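Local coordinates for protein endoglucanase (Bacillus akibai, PDB 1UWW) that hydrolyses internal beta-1,4-glucosidic linkages of cellulose and related beta-glucans, and is represented here by its family 28 carbohydrate-binding module, specific for non-crystalline cellulose, at residues Thr90-Leu95 with Val183-Phe188; Pro97-Glu102 with Glu174-Gly179; Val9-Gly14 with Ala41-Glu46. All coordinates share one frame; numbering follows the deposited sequence.

Interaction 1 of 3, residues Thr90-Leu95 with Val183-Phe188; sequences TFDFYL and VDNVRF. With CA (calcium ion), chain E; CA (calcium ion), chain C.
Strands Thr90-Leu95 and Val183-Phe188 run antiparallel as neighbours in one sheet of the beta-sandwich, the jelly-roll fold of this module. Their axes come within 4.7 Å at 175°. Thr90 and Arg187 form one hydrogen-bonded pair, and Asp92 and Asp184 form another. Between the two pairs the register slips by one residue. Asn185 and Val186 make a G1 beta bulge there.

Phe91, Phe93 and Val183 lie on the inner side, where Phe93 meets Phe170 of the other sheet. The two methyl groups of Val183 divide the work. Val183 CG2 reaches the edge of the Phe93 ring at CD1 (3.8 Å). Val183 CG1 approaches Phe91 CD2 obliquely (4.0 Å). Phe91 CB also rests on Val186 CG2.

The other side carries polar groups and two calcium ions. Asp184 chelates one ion through both OD1 and OD2, together with Val21, Glu23, Ser50 and Asn51, while Asp92 OD1 binds the second calcium ion (2.3 Å) alongside Glu146. A chi1 of -156° sets CG of Asp184 anti to the backbone N, which turns both carboxylate oxygens to the first ion. Water 3 joins Asp184 OD2 to the hydroxyl of Tyr94, and water 1 donates to both Thr90 OG1 and Asn185 O. The Tyr94 hydroxyl is also bonded to Asn48, and that of Thr90 to Glu189.

Asn185 ties its side chain to the second site. Asn185 ND2 donates to Asp92 OD2 (2.8 Å), nearly in line with the C-O bond. Carboxylate and amide planes stand almost perpendicular, at 87°. Water 2, a calcium ligand, donates to that same OD2.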
loop_
_atom_site.group_PDB
_atom_site.type_symbol
_atom_site.label_atom_id
_atom_site.label_comp_id
_atom_site.label_asym_id
_atom_site.label_seq_id
_atom_site.Cartn_x
_atom_site.Cartn_y
_atom_site.Cartn_z
ATOM N N THR A 90 2.531 -14.916 5.802
ATOM C CA THR A 90 2.816 -14.390 7.135
ATOM C C THR A 90 4.288 -14.484 7.479
ATOM O O THR A 90 5.009 -15.345 7.003
ATOM C CB THR A 90 2.007 -15.137 8.199
ATOM O OG1 THR A 90 2.424 -16.507 8.288
ATOM C CG2 THR A 90 0.528 -15.172 7.830
ATOM N N PHE A 91 4.731 -13.553 8.299
ATOM C CA PHE A 91 6.023 -13.639 8.938
ATOM C C PHE A 91 6.017 -12.822 10.228
ATOM O O PHE A 91 5.223 -11.906 10.394
ATOM C CB PHE A 91 7.204 -13.225 8.012
ATOM C CG PHE A 91 7.129 -11.838 7.417
ATOM C CD1 PHE A 91 6.413 -11.605 6.238
ATOM C CD2 PHE A 91 7.868 -10.797 7.962
ATOM C CE1 PHE A 91 6.415 -10.332 5.643
ATOM C CE2 PHE A 91 7.870 -9.549 7.377
ATOM C CZ PHE A 91 7.118 -9.329 6.231
ATOM N N ASP A 92 6.921 -13.201 11.125
ATOM C CA ASP A 92 7.231 -12.368 12.291
ATOM C C ASP A 92 8.244 -11.310 11.891
ATOM O O ASP A 92 9.255 -11.616 11.275
ATOM C CB ASP A 92 7.800 -13.225 13.430
ATOM C CG ASP A 92 6.809 -14.210 13.933
ATOM O OD1 ASP A 92 5.703 -13.820 14.374
ATOM O OD2 ASP A 92 7.041 -15.441 13.857
ATOM N N PHE A 93 7.932 -10.069 12.192
ATOM C CA PHE A 93 8.807 -8.946 11.871
ATOM C C PHE A 93 9.109 -8.228 13.155
ATOM O O PHE A 93 8.212 -7.894 13.904
ATOM C CB PHE A 93 8.123 -7.992 10.914
ATOM C CG PHE A 93 9.027 -6.907 10.386
ATOM C CD1 PHE A 93 10.263 -7.177 9.822
ATOM C CD2 PHE A 93 8.630 -5.581 10.466
ATOM C CE1 PHE A 93 11.091 -6.127 9.346
ATOM C CE2 PHE A 93 9.449 -4.544 9.974
ATOM C CZ PHE A 93 10.662 -4.809 9.433
ATOM N N TYR A 94 10.378 -8.002 13.431
ATOM C CA TYR A 94 10.778 -7.335 14.657
ATOM C C TYR A 94 11.640 -6.137 14.319
ATOM O O TYR A 94 12.424 -6.157 13.365
ATOM C CB TYR A 94 11.590 -8.241 15.567
ATOM C CG TYR A 94 10.982 -9.595 15.866
ATOM C CD1 TYR A 94 11.178 -10.668 15.026
ATOM C CD2 TYR A 94 10.247 -9.798 17.006
ATOM C CE1 TYR A 94 10.639 -11.906 15.310
ATOM C CE2 TYR A 94 9.700 -11.037 17.306
ATOM C CZ TYR A 94 9.926 -12.065 16.458
ATOM O OH TYR A 94 9.419 -13.332 16.732
ATOM N N LEU A 95 11.479 -5.098 15.108
ATOM C CA LEU A 95 12.325 -3.920 15.019
ATOM C C LEU A 95 12.961 -3.658 16.368
ATOM O O LEU A 95 12.293 -3.658 17.397
ATOM C CB LEU A 95 11.535 -2.701 14.569
ATOM C CG LEU A 95 10.734 -2.894 13.281
ATOM C CD1 LEU A 95 9.317 -3.252 13.615
ATOM C CD2 LEU A 95 10.782 -1.675 12.397
ATOM N N VAL A 183 13.403 -10.803 10.499
ATOM C CA VAL A 183 12.300 -11.523 9.841
ATOM C C VAL A 183 12.403 -13.004 10.192
ATOM O O VAL A 183 13.457 -13.612 10.055
ATOM C CB VAL A 183 12.440 -11.341 8.310
ATOM C CG1 VAL A 183 11.537 -12.289 7.513
ATOM C CG2 VAL A 183 12.209 -9.885 7.910
ATOM N N ASP A 184 11.287 -13.595 10.609
ATOM C CA ASP A 184 11.274 -15.025 10.941
ATOM C C ASP A 184 9.973 -15.690 10.476
ATOM O O ASP A 184 8.944 -15.051 10.346
ATOM C CB ASP A 184 11.475 -15.237 12.442
ATOM C CG ASP A 184 12.036 -16.608 12.804
ATOM O OD1 ASP A 184 12.356 -17.453 11.931
ATOM O OD2 ASP A 184 12.238 -16.842 14.028
ATOM N N ASN A 185 10.049 -16.989 10.238
ATOM C CA ASN A 185 8.860 -17.820 10.000
ATOM C C ASN A 185 8.053 -17.371 8.780
ATOM O O ASN A 185 6.838 -17.252 8.835
ATOM C CB ASN A 185 7.987 -17.931 11.250
ATOM C CG ASN A 185 8.750 -18.435 12.424
ATOM O OD1 ASN A 185 9.398 -19.477 12.336
ATOM N ND2 ASN A 185 8.723 -17.691 13.519
ATOM N N VAL A 186 8.745 -17.119 7.672
ATOM C CA VAL A 186 8.056 -16.707 6.452
ATOM C C VAL A 186 7.357 -17.916 5.861
ATOM O O VAL A 186 7.981 -18.919 5.623
ATOM C CB VAL A 186 8.999 -16.079 5.382
ATOM C CG1 VAL A 186 8.159 -15.473 4.248
ATOM C CG2 VAL A 186 9.945 -15.061 5.972
ATOM N N ARG A 187 6.060 -17.811 5.639
ATOM C CA ARG A 187 5.289 -18.929 5.069
ATOM C C ARG A 187 3.984 -18.497 4.440
ATOM O O ARG A 187 3.473 -17.436 4.726
ATOM C CB ARG A 187 4.976 -19.931 6.154
ATOM C CG ARG A 187 4.177 -19.404 7.283
ATOM C CD ARG A 187 3.767 -20.501 8.236
ATOM N NE ARG A 187 2.771 -21.359 7.594
ATOM C CZ ARG A 187 2.406 -22.578 8.006
ATOM N NH1 ARG A 187 2.952 -23.121 9.088
ATOM N NH2 ARG A 187 1.478 -23.254 7.333
ATOM N N PHE A 188 3.435 -19.359 3.588
ATOM C CA PHE A 188 2.032 -19.280 3.236
ATOM C C PHE A 188 1.202 -19.963 4.318
ATOM O O PHE A 188 1.629 -20.960 4.886
ATOM C CB PHE A 188 1.767 -20.027 1.917
ATOM C CG PHE A 188 2.259 -19.340 0.677
ATOM C CD1 PHE A 188 1.505 -18.371 0.049
ATOM C CD2 PHE A 188 3.446 -19.699 0.108
ATOM C CE1 PHE A 188 1.950 -17.768 -1.111
ATOM C CE2 PHE A 188 3.888 -19.088 -1.048
ATOM C CZ PHE A 188 3.142 -18.113 -1.643
HETATM CA CA CA E . 4.053 -15.395 14.423
HETATM CA CA CA C . 13.592 -18.835 13.561
HETATM O O HOH W 1 4.561 -16.966 10.178
HETATM O O HOH W 2 5.346 -17.520 14.465
HETATM O O HOH W 3 11.554 -14.959 16.048
HETATM O O HOH W 4 11.706 -20.237 13.622
HETATM O O HOH W 5 4.276 -15.196 16.289
HETATM O O HOH W 6 2.363 -16.914 15.556
HETATM O O HOH W 7 3.942 -15.178 11.962
#

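Interaction 2 of 3, residues Pro97-Glu102 with Glu174-Gly179; sequences PVRATE and ESDFAG. With CA (calcium ion), chain D.
Pro97 lays its CB against CE1 of the Phe177 ring (3.9 Å). Its carbonyl O binds a calcium ion, with Asp96 and waters 11, 12 and 13 as further ligands. Val98 and Arg99 follow as a classic beta bulge. Both backbone N atoms donate to Ala178 O, so one carbonyl serves two residues. Arg99 O accepts from Ala178 N.

The Arg99 side chain leaves the backbone extended and bends at chi3 (56°). This brings Arg99 NE to Asp176 O at 2.9 Å. The carbonyl oxygen lies almost exactly in the guanidinium plane, and NE arrives on one of its lone pairs. Arg99 NH2 donates to water 8, which also lies near Phe177 O. Asp176 OD2 is 4.3 Å from Arg99 NE, too far for a salt bridge.

Ala100 places its CB near Phe177 CD1. At Thr101 the Asp176 carboxylate is gripped at both oxygens. Thr101 N donates to the syn lone pair of Asp176 OD1 (2.8 Å), and Thr101 OG1 donates to Asp176 OD2 in a very short bond (2.5 Å). Glu102 N adds a weak bond to OD1. The Glu102 carboxylate stands near that of Asp176, with OE2 and OD2 4.3 Å apart. Water 9 donates to both and probably eases their repulsion. Water 10 links Glu102 OE2 to Glu174 O.

The arrangement joins two neighbouring corner loops at one end of the beta-sandwich, where the chain crosses between sheets. A bulged antiparallel pair and an aspartate carboxylate that accepts from Thr101 backbone and side chain hold them together beside a calcium site.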
loop_
_atom_site.group_PDB
_atom_site.type_symbol
_atom_site.label_atom_id
_atom_site.label_comp_id
_atom_site.label_asym_id
_atom_site.label_seq_id
_atom_site.Cartn_x
_atom_site.Cartn_y
_atom_site.Cartn_z
ATOM N N PRO A 97 14.756 -0.431 17.165
ATOM C CA PRO A 97 15.248 0.876 16.720
ATOM C C PRO A 97 16.340 1.417 17.626
ATOM O O PRO A 97 16.373 1.150 18.825
ATOM C CB PRO A 97 14.020 1.784 16.805
ATOM C CG PRO A 97 13.124 1.123 17.773
ATOM C CD PRO A 97 13.396 -0.352 17.725
ATOM N N VAL A 98 17.215 2.184 17.009
ATOM C CA VAL A 98 17.982 3.185 17.730
ATOM C C VAL A 98 17.314 4.545 17.620
ATOM O O VAL A 98 17.455 5.362 18.540
ATOM C CB VAL A 98 19.469 3.238 17.277
ATOM C CG1 VAL A 98 20.210 4.418 17.857
ATOM C CG2 VAL A 98 20.100 1.882 17.504
ATOM N N ARG A 99 16.668 4.851 16.488
ATOM C CA ARG A 99 15.824 6.040 16.324
ATOM C C ARG A 99 14.511 5.581 15.673
ATOM O O ARG A 99 14.520 4.866 14.655
ATOM C CB ARG A 99 16.496 7.087 15.417
ATOM C CG ARG A 99 15.627 8.297 15.127
ATOM C CD ARG A 99 16.362 9.414 14.435
ATOM N NE ARG A 99 16.965 8.934 13.190
ATOM C CZ ARG A 99 18.218 9.144 12.819
ATOM N NH1 ARG A 99 19.008 9.907 13.551
ATOM N NH2 ARG A 99 18.701 8.618 11.730
ATOM N N ALA A 100 13.391 6.006 16.241
ATOM C CA ALA A 100 12.091 5.858 15.590
ATOM C C ALA A 100 11.114 6.757 16.307
ATOM O O ALA A 100 10.610 6.393 17.375
ATOM C CB ALA A 100 11.619 4.391 15.600
ATOM N N THR A 101 10.940 7.962 15.792
ATOM C CA THR A 101 10.110 8.974 16.466
ATOM C C THR A 101 8.952 9.450 15.628
ATOM O O THR A 101 8.069 10.129 16.161
ATOM C CB THR A 101 10.930 10.233 16.891
ATOM O OG1 THR A 101 11.323 10.994 15.755
ATOM C CG2 THR A 101 12.240 9.857 17.595
ATOM N N GLU A 102 8.913 9.104 14.344
ATOM C CA GLU A 102 7.869 9.640 13.456
ATOM C C GLU A 102 7.741 8.815 12.181
ATOM O O GLU A 102 8.614 8.016 11.855
ATOM C CB GLU A 102 8.160 11.093 13.109
ATOM C CG GLU A 102 9.423 11.321 12.333
ATOM C CD GLU A 102 9.749 12.808 12.250
ATOM O OE1 GLU A 102 8.986 13.617 12.837
ATOM O OE2 GLU A 102 10.740 13.168 11.598
ATOM N N GLU A 174 7.856 8.830 5.350
ATOM C CA GLU A 174 8.229 10.021 6.115
ATOM C C GLU A 174 8.806 9.705 7.519
ATOM O O GLU A 174 8.541 10.413 8.494
ATOM C CB GLU A 174 7.030 10.990 6.234
ATOM C CG GLU A 174 6.575 11.602 4.910
ATOM C CD GLU A 174 5.319 12.488 5.025
ATOM O OE1 GLU A 174 4.793 12.723 6.151
ATOM O OE2 GLU A 174 4.836 12.953 3.973
ATOM N N SER A 175 9.568 8.620 7.629
ATOM C CA SER A 175 10.042 8.166 8.947
ATOM C C SER A 175 11.494 8.549 9.160
ATOM O O SER A 175 12.186 8.941 8.232
ATOM C CB SER A 175 9.931 6.654 9.102
ATOM O OG SER A 175 11.044 6.008 8.523
ATOM N N ASP A 176 11.937 8.415 10.410
ATOM C CA ASP A 176 13.343 8.583 10.756
ATOM C C ASP A 176 13.930 7.289 11.287
ATOM O O ASP A 176 14.938 7.287 12.015
ATOM C CB ASP A 176 13.512 9.753 11.725
ATOM C CG ASP A 176 12.831 9.552 13.038
ATOM O OD1 ASP A 176 12.083 8.564 13.267
ATOM O OD2 ASP A 176 12.999 10.398 13.974
ATOM N N PHE A 177 13.333 6.164 10.913
ATOM C CA PHE A 177 13.789 4.894 11.425
ATOM C C PHE A 177 15.273 4.633 11.149
ATOM O O PHE A 177 15.760 4.775 10.026
ATOM C CB PHE A 177 12.979 3.713 10.824
ATOM C CG PHE A 177 13.479 2.386 11.327
ATOM C CD1 PHE A 177 13.096 1.903 12.558
ATOM C CD2 PHE A 177 14.404 1.671 10.614
ATOM C CE1 PHE A 177 13.605 0.711 13.056
ATOM C CE2 PHE A 177 14.926 0.479 11.114
ATOM C CZ PHE A 177 14.523 0.004 12.313
ATOM N N ALA A 178 15.987 4.192 12.200
ATOM C CA ALA A 178 17.303 3.601 12.065
ATOM C C ALA A 178 17.441 2.525 13.139
ATOM O O ALA A 178 17.038 2.751 14.270
ATOM C CB ALA A 178 18.395 4.664 12.258
ATOM N N GLY A 179 17.979 1.379 12.772
ATOM C CA GLY A 179 18.137 0.279 13.713
ATOM C C GLY A 179 18.201 -1.042 13.020
ATOM O O GLY A 179 18.476 -1.117 11.837
HETATM CA CA CA D . 16.774 0.006 20.825
HETATM O O HOH W 8 17.463 7.040 9.709
HETATM O O HOH W 9 13.063 12.912 13.153
HETATM O O HOH W 10 11.034 11.840 9.264
HETATM O O HOH W 11 15.747 2.164 21.636
HETATM O O HOH W 12 14.426 -0.381 21.103
HETATM O O HOH W 13 17.312 -1.254 22.776
#

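Interaction 3 of 3, residues Val9-Gly14 with Ala41-Glu46; sequences VHDPKG and ALTIEE
His10 and Asp11 fasten the N-terminal segment Val9-Gly14 to Ala41-Glu46, the approach to and most of an outermost strand in one sheet of the beta-sandwich. Val9-Gly14 itself has no regular secondary structure. Three direct hydrogen bonds join the two segments.

One is purely backbone: Asp11 N donates to Leu42 O (3.0 Å). The other two use side chains of the N-terminal segment as acceptors. His10 ND1 takes the N-H of Leu42 at 3.0 Å. That donor lies in the imidazole plane, so the bond meets the ring at its edge, and ND1 acts here as the unprotonated nitrogen. Leu42 is therefore held through both its N and its O. Asp11 OD2 accepts from Ile44 N (2.8 Å), which stands above the carboxylate plane, 38° out of it. CG sits beside the backbone N of Asp11, with chi1 at -85°, and the carboxylate thus reaches across Thr43 to the next residue.

The van der Waals contacts are few. Ala41 CA lies 3.6 Å from His10 ND1, and Ala41 CB touches Val9 O. Thr43 CB packs near Asp11 OD2. The His10 ring also meets Trp32, with their planes at about 65°. The Leu42 side chain also packs on Leu53 and Trp55 of the neighbouring strand.

Within the strand, Thr43 OG1 donates to Glu45 OE2 on its anti lone pair. On the other segment, Asp11 O accepts from Arg27 NE.

Water completes the join. Water 14 donates to Asp11 OD2 at 2.6 Å and to Ile44 O at 2.7 Å.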
loop_
_atom_site.group_PDB
_atom_site.type_symbol
_atom_site.label_atom_id
_atom_site.label_comp_id
_atom_site.label_asym_id
_atom_site.label_seq_id
_atom_site.Cartn_x
_atom_site.Cartn_y
_atom_site.Cartn_z
ATOM N N VAL A 9 29.811 -8.815 3.360
ATOM C CA VAL A 9 29.743 -10.247 3.658
ATOM C C VAL A 9 28.445 -10.630 4.400
ATOM O O VAL A 9 28.180 -10.217 5.530
ATOM C CB VAL A 9 30.960 -10.723 4.485
ATOM C CG1 VAL A 9 30.799 -12.205 4.896
ATOM C CG2 VAL A 9 32.266 -10.489 3.701
ATOM N N HIS A 10 27.667 -11.457 3.738
ATOM C CA HIS A 10 26.449 -11.995 4.324
ATOM C C HIS A 10 26.740 -13.320 4.976
ATOM O O HIS A 10 27.755 -13.951 4.695
ATOM C CB HIS A 10 25.435 -12.192 3.228
ATOM C CG HIS A 10 25.203 -10.964 2.420
ATOM N ND1 HIS A 10 24.567 -9.850 2.927
ATOM C CD2 HIS A 10 25.563 -10.646 1.154
ATOM C CE1 HIS A 10 24.489 -8.926 1.987
ATOM N NE2 HIS A 10 25.100 -9.379 0.907
ATOM N N ASP A 11 25.848 -13.767 5.842
ATOM C CA ASP A 11 25.836 -15.160 6.252
ATOM C C ASP A 11 25.540 -16.069 5.030
ATOM O O ASP A 11 25.075 -15.607 3.984
ATOM C CB ASP A 11 24.799 -15.391 7.356
ATOM C CG ASP A 11 25.330 -15.096 8.743
ATOM O OD1 ASP A 11 26.530 -14.753 8.921
ATOM O OD2 ASP A 11 24.628 -15.183 9.765
ATOM N N PRO A 12 25.826 -17.368 5.135
ATOM C CA PRO A 12 25.646 -18.274 3.993
ATOM C C PRO A 12 24.210 -18.226 3.425
ATOM O O PRO A 12 23.261 -18.180 4.221
ATOM C CB PRO A 12 25.972 -19.646 4.589
ATOM C CG PRO A 12 26.872 -19.357 5.724
ATOM C CD PRO A 12 26.351 -18.079 6.324
ATOM N N LYS A 13 24.063 -18.177 2.104
ATOM C CA LYS A 13 22.745 -18.073 1.473
ATOM C C LYS A 13 21.901 -19.322 1.701
ATOM O O LYS A 13 20.701 -19.223 1.963
ATOM C CB LYS A 13 22.857 -17.783 -0.024
ATOM C CG LYS A 13 21.509 -17.572 -0.706
ATOM C CD LYS A 13 21.682 -17.120 -2.134
ATOM C CE LYS A 13 20.352 -16.799 -2.769
ATOM N NZ LYS A 13 20.572 -15.957 -3.969
ATOM N N GLY A 14 22.508 -20.499 1.621
ATOM C CA GLY A 14 21.779 -21.740 1.778
ATOM C C GLY A 14 20.855 -22.010 0.606
ATOM O O GLY A 14 20.915 -21.357 -0.438
ATOM N N ALA A 41 24.871 -6.057 5.231
ATOM C CA ALA A 41 25.011 -7.455 5.625
ATOM C C ALA A 41 23.684 -8.062 6.139
ATOM O O ALA A 41 23.048 -7.527 7.059
ATOM C CB ALA A 41 26.070 -7.581 6.707
ATOM N N LEU A 42 23.318 -9.181 5.533
ATOM C CA LEU A 42 22.181 -10.003 5.948
ATOM C C LEU A 42 22.748 -11.159 6.750
ATOM O O LEU A 42 23.486 -11.995 6.209
ATOM C CB LEU A 42 21.445 -10.567 4.743
ATOM C CG LEU A 42 20.488 -9.671 3.992
ATOM C CD1 LEU A 42 20.146 -10.244 2.620
ATOM C CD2 LEU A 42 19.220 -9.474 4.799
ATOM N N THR A 43 22.438 -11.195 8.028
ATOM C CA THR A 43 22.940 -12.232 8.928
ATOM C C THR A 43 21.810 -12.883 9.708
ATOM O O THR A 43 20.666 -12.413 9.706
ATOM C CB THR A 43 23.991 -11.670 9.901
ATOM O OG1 THR A 43 23.396 -10.663 10.710
ATOM C CG2 THR A 43 25.165 -11.022 9.145
ATOM N N ILE A 44 22.115 -13.981 10.366
ATOM C CA ILE A 44 21.142 -14.649 11.192
ATOM C C ILE A 44 21.390 -14.245 12.651
ATOM O O ILE A 44 22.494 -14.434 13.174
ATOM C CB ILE A 44 21.241 -16.186 11.014
ATOM C CG1 ILE A 44 21.055 -16.621 9.543
ATOM C CG2 ILE A 44 20.203 -16.869 11.921
ATOM C CD1 ILE A 44 19.884 -15.993 8.832
ATOM N N GLU A 45 20.383 -13.680 13.304
ATOM C CA GLU A 45 20.505 -13.135 14.653
ATOM C C GLU A 45 19.302 -13.579 15.508
ATOM O O GLU A 45 18.203 -13.809 15.004
ATOM C CB GLU A 45 20.604 -11.607 14.622
ATOM C CG GLU A 45 21.677 -11.043 13.699
ATOM C CD GLU A 45 23.092 -11.310 14.158
ATOM O OE1 GLU A 45 23.290 -11.698 15.347
ATOM O OE2 GLU A 45 23.987 -11.144 13.290
ATOM N N GLU A 46 19.482 -13.646 16.824
ATOM C CA GLU A 46 18.427 -14.034 17.743
ATOM C C GLU A 46 17.400 -12.919 17.927
ATOM O O GLU A 46 17.756 -11.749 18.124
ATOM C CB GLU A 46 19.032 -14.442 19.088
ATOM C CG GLU A 46 18.010 -14.984 20.091
ATOM C CD GLU A 46 17.412 -13.918 21.006
ATOM O OE1 GLU A 46 18.052 -12.854 21.210
ATOM O OE2 GLU A 46 16.301 -14.123 21.553
HETATM O O HOH W 14 25.038 -14.842 12.352
#

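Overall arrangement
Along the chain, interaction 3 closes first. Interaction 1 then opens, and interaction 2 falls between its two segments in sequence. Interactions 1 and 3 reach the same antiparallel sheet. The centres of interactions 1 and 3 are about 16 Å apart. Strand 50-58 separates the outermost strand 43-47 from strand 180-189. Interaction 2 lies where strands 88-97 and 180-189 meet the corner loops, about 20 Å from interaction 1 between centres. The two touch through Leu95 CD2 and Phe177 CE1, 3.8 Å apart. Interactions 2 and 3 are about 23 Å apart between centres. Together they tie a buried strand pair, a sandwich end and the N-terminal segment into one module, with calcium bound at interactions 1 and 2.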